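Local coordinates for putative Fe-S biosynthesis protein (Lactobacillus salivarius, PDB 2P2E), which is of unknown function but probably takes part in iron-sulphur cluster assembly, at residues D29-V34 / C43-D48. Sequence-based numbering, arbitrary orientation.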
loop_
_atom_site.group_PDB
_atom_site.type_symbol
_atom_site.label_atom_id
_atom_site.label_comp_id
_atom_site.label_asym_id
_atom_site.label_seq_id
_atom_site.Cartn_x
_atom_site.Cartn_y
_atom_site.Cartn_z
ATOM N N ASP A 29 -1.869 3.528 -0.665
ATOM C CA ASP A 29 -2.404 4.871 -0.642
ATOM C C ASP A 29 -1.427 5.980 -0.978
ATOM O O ASP A 29 -0.252 5.923 -0.633
ATOM C CB ASP A 29 -3.025 5.131 0.738
ATOM C CG ASP A 29 -3.528 6.550 0.904
ATOM O OD1 ASP A 29 -4.318 7.002 0.049
ATOM O OD2 ASP A 29 -3.142 7.209 1.896
ATOM N N PHE A 30 -1.930 6.982 -1.688
ATOM C CA PHE A 30 -1.141 8.153 -2.012
ATOM C C PHE A 30 -1.744 9.179 -1.055
ATOM O O PHE A 30 -2.869 9.643 -1.236
ATOM C CB PHE A 30 -1.337 8.579 -3.464
ATOM C CG PHE A 30 -0.324 9.570 -3.924
ATOM C CD1 PHE A 30 1.032 9.250 -3.894
ATOM C CD2 PHE A 30 -0.704 10.838 -4.338
ATOM C CE1 PHE A 30 1.999 10.179 -4.259
ATOM C CE2 PHE A 30 0.251 11.778 -4.707
ATOM C CZ PHE A 30 1.607 11.445 -4.666
ATOM N N ASP A 31 -0.987 9.490 -0.013
ATOM C CA ASP A 31 -1.409 10.398 1.038
ATOM C C ASP A 31 -1.515 11.836 0.584
ATOM O O ASP A 31 -0.583 12.603 0.763
ATOM C CB ASP A 31 -0.424 10.304 2.195
ATOM C CG ASP A 31 -0.995 10.831 3.468
ATOM O OD1 ASP A 31 -2.108 11.389 3.411
ATOM O OD2 ASP A 31 -0.340 10.689 4.521
ATOM N N ASP A 32 -2.653 12.211 0.015
ATOM C CA ASP A 32 -2.833 13.573 -0.474
ATOM C C ASP A 32 -4.135 14.195 0.013
ATOM O O ASP A 32 -4.511 15.290 -0.404
ATOM C CB ASP A 32 -2.799 13.582 -2.003
ATOM C CG ASP A 32 -3.750 12.570 -2.610
ATOM O OD1 ASP A 32 -4.634 12.074 -1.882
ATOM O OD2 ASP A 32 -3.621 12.277 -3.815
ATOM N N GLY A 33 -4.827 13.490 0.895
ATOM C CA GLY A 33 -6.069 14.018 1.414
ATOM C C GLY A 33 -7.270 13.683 0.557
ATOM O O GLY A 33 -8.402 13.951 0.950
ATOM N N VAL A 34 -7.037 13.111 -0.619
ATOM C CA VAL A 34 -8.146 12.742 -1.487
ATOM C C VAL A 34 -8.678 11.342 -1.114
ATOM O O VAL A 34 -7.907 10.396 -0.910
ATOM C CB VAL A 34 -7.719 12.759 -2.975
ATOM C CG1 VAL A 34 -8.921 12.499 -3.867
ATOM C CG2 VAL A 34 -7.098 14.095 -3.322
ATOM N N CYS A 43 -2.999 11.526 8.911
ATOM C CA CYS A 43 -2.766 11.932 7.533
ATOM C C CYS A 43 -1.623 12.913 7.376
ATOM O O CYS A 43 -1.720 14.077 7.760
ATOM C CB CYS A 43 -4.040 12.536 6.931
ATOM S SG CYS A 43 -4.895 11.387 5.829
ATOM N N SER A 44 -0.530 12.430 6.814
ATOM C CA SER A 44 0.623 13.269 6.576
ATOM C C SER A 44 0.385 13.610 5.117
ATOM O O SER A 44 0.872 12.922 4.216
ATOM C CB SER A 44 1.892 12.440 6.750
ATOM O OG SER A 44 1.692 11.454 7.756
ATOM N N LEU A 45 -0.396 14.654 4.879
ATOM C CA LEU A 45 -0.725 15.035 3.517
ATOM C C LEU A 45 0.456 15.521 2.689
ATOM O O LEU A 45 0.361 16.546 2.017
ATOM C CB LEU A 45 -1.824 16.096 3.537
ATOM C CG LEU A 45 -3.014 15.699 4.418
ATOM C CD1 LEU A 45 -3.992 16.856 4.474
ATOM C CD2 LEU A 45 -3.702 14.442 3.883
ATOM N N ASN A 46 1.565 14.790 2.720
ATOM C CA ASN A 46 2.734 15.182 1.942
ATOM C C ASN A 46 2.795 14.395 0.629
ATOM O O ASN A 46 3.862 14.218 0.035
ATOM C CB ASN A 46 3.999 14.945 2.752
ATOM C CG ASN A 46 4.185 13.496 3.109
ATOM O OD1 ASN A 46 3.310 12.872 3.727
ATOM N ND2 ASN A 46 5.336 12.937 2.724
ATOM N N SER A 47 1.630 13.943 0.177
ATOM C CA SER A 47 1.516 13.176 -1.052
ATOM C C SER A 47 2.637 12.149 -1.168
ATOM O O SER A 47 3.505 12.233 -2.040
ATOM C CB SER A 47 1.507 14.115 -2.261
ATOM O OG SER A 47 2.601 15.011 -2.204
ATOM N N ASP A 48 2.604 11.178 -0.260
ATOM C CA ASP A 48 3.582 10.111 -0.241
ATOM C C ASP A 48 2.890 8.768 -0.164
ATOM O O ASP A 48 1.721 8.692 0.197
ATOM C CB ASP A 48 4.511 10.278 0.945
ATOM C CG ASP A 48 5.909 10.577 0.517
ATOM O OD1 ASP A 48 6.136 10.592 -0.714
ATOM O OD2 ASP A 48 6.775 10.791 1.397
#
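The contact lies at the mouth of the loop that joins two antiparallel neighbours in the sheet, strands 24-30 and 49-55, where Asp-31, near the end of strand 24-30, meets the returning chain at Ser-44 and Asp-48. Asp-31 N donates to Asp-48 O at 2.8 Å, and the bond is nearly straight at 168°. This continues the antiparallel register of the Asp-29 with Arg-50 pairing, two residues further along each chain. The CB of Asp-31 points at 43-48, and the anti chi1 (-161°) extends the carboxylate from there to Ser-44. Asp-31 OD2 takes a weak, bent bond from Ser-44 N at 2.9 Å. Asp-31 OD1 lies 3.7 Å from Cys-43 SG. Leu-45 crosses this side chain at about a right angle, and its CD2 methyl packs against the Asp-31 carboxylate and the Gly-33 backbone, 3.3 Å from Gly-33 N. The Phe-30 ring packs on the backbone and CB of Ser-47, with Ser-47 CA over one face near the rim and Ser-47 CB 3.6 Å from Phe-30 CZ. Phe-49 meets the same ring edge-to-face and Tyr-84 stacks with it. The CB of Asp-32 points away from 43-48. Asp-32 OD1 closes an Asx turn with Val-34 N at 2.9 Å and pairs with Lys-78, while OD2 bonds to Tyr-80. Asp-31 thus links the two limbs through main chain and side chain: the straight backbone bond sets the register, and the weak carboxylate bond adds to it.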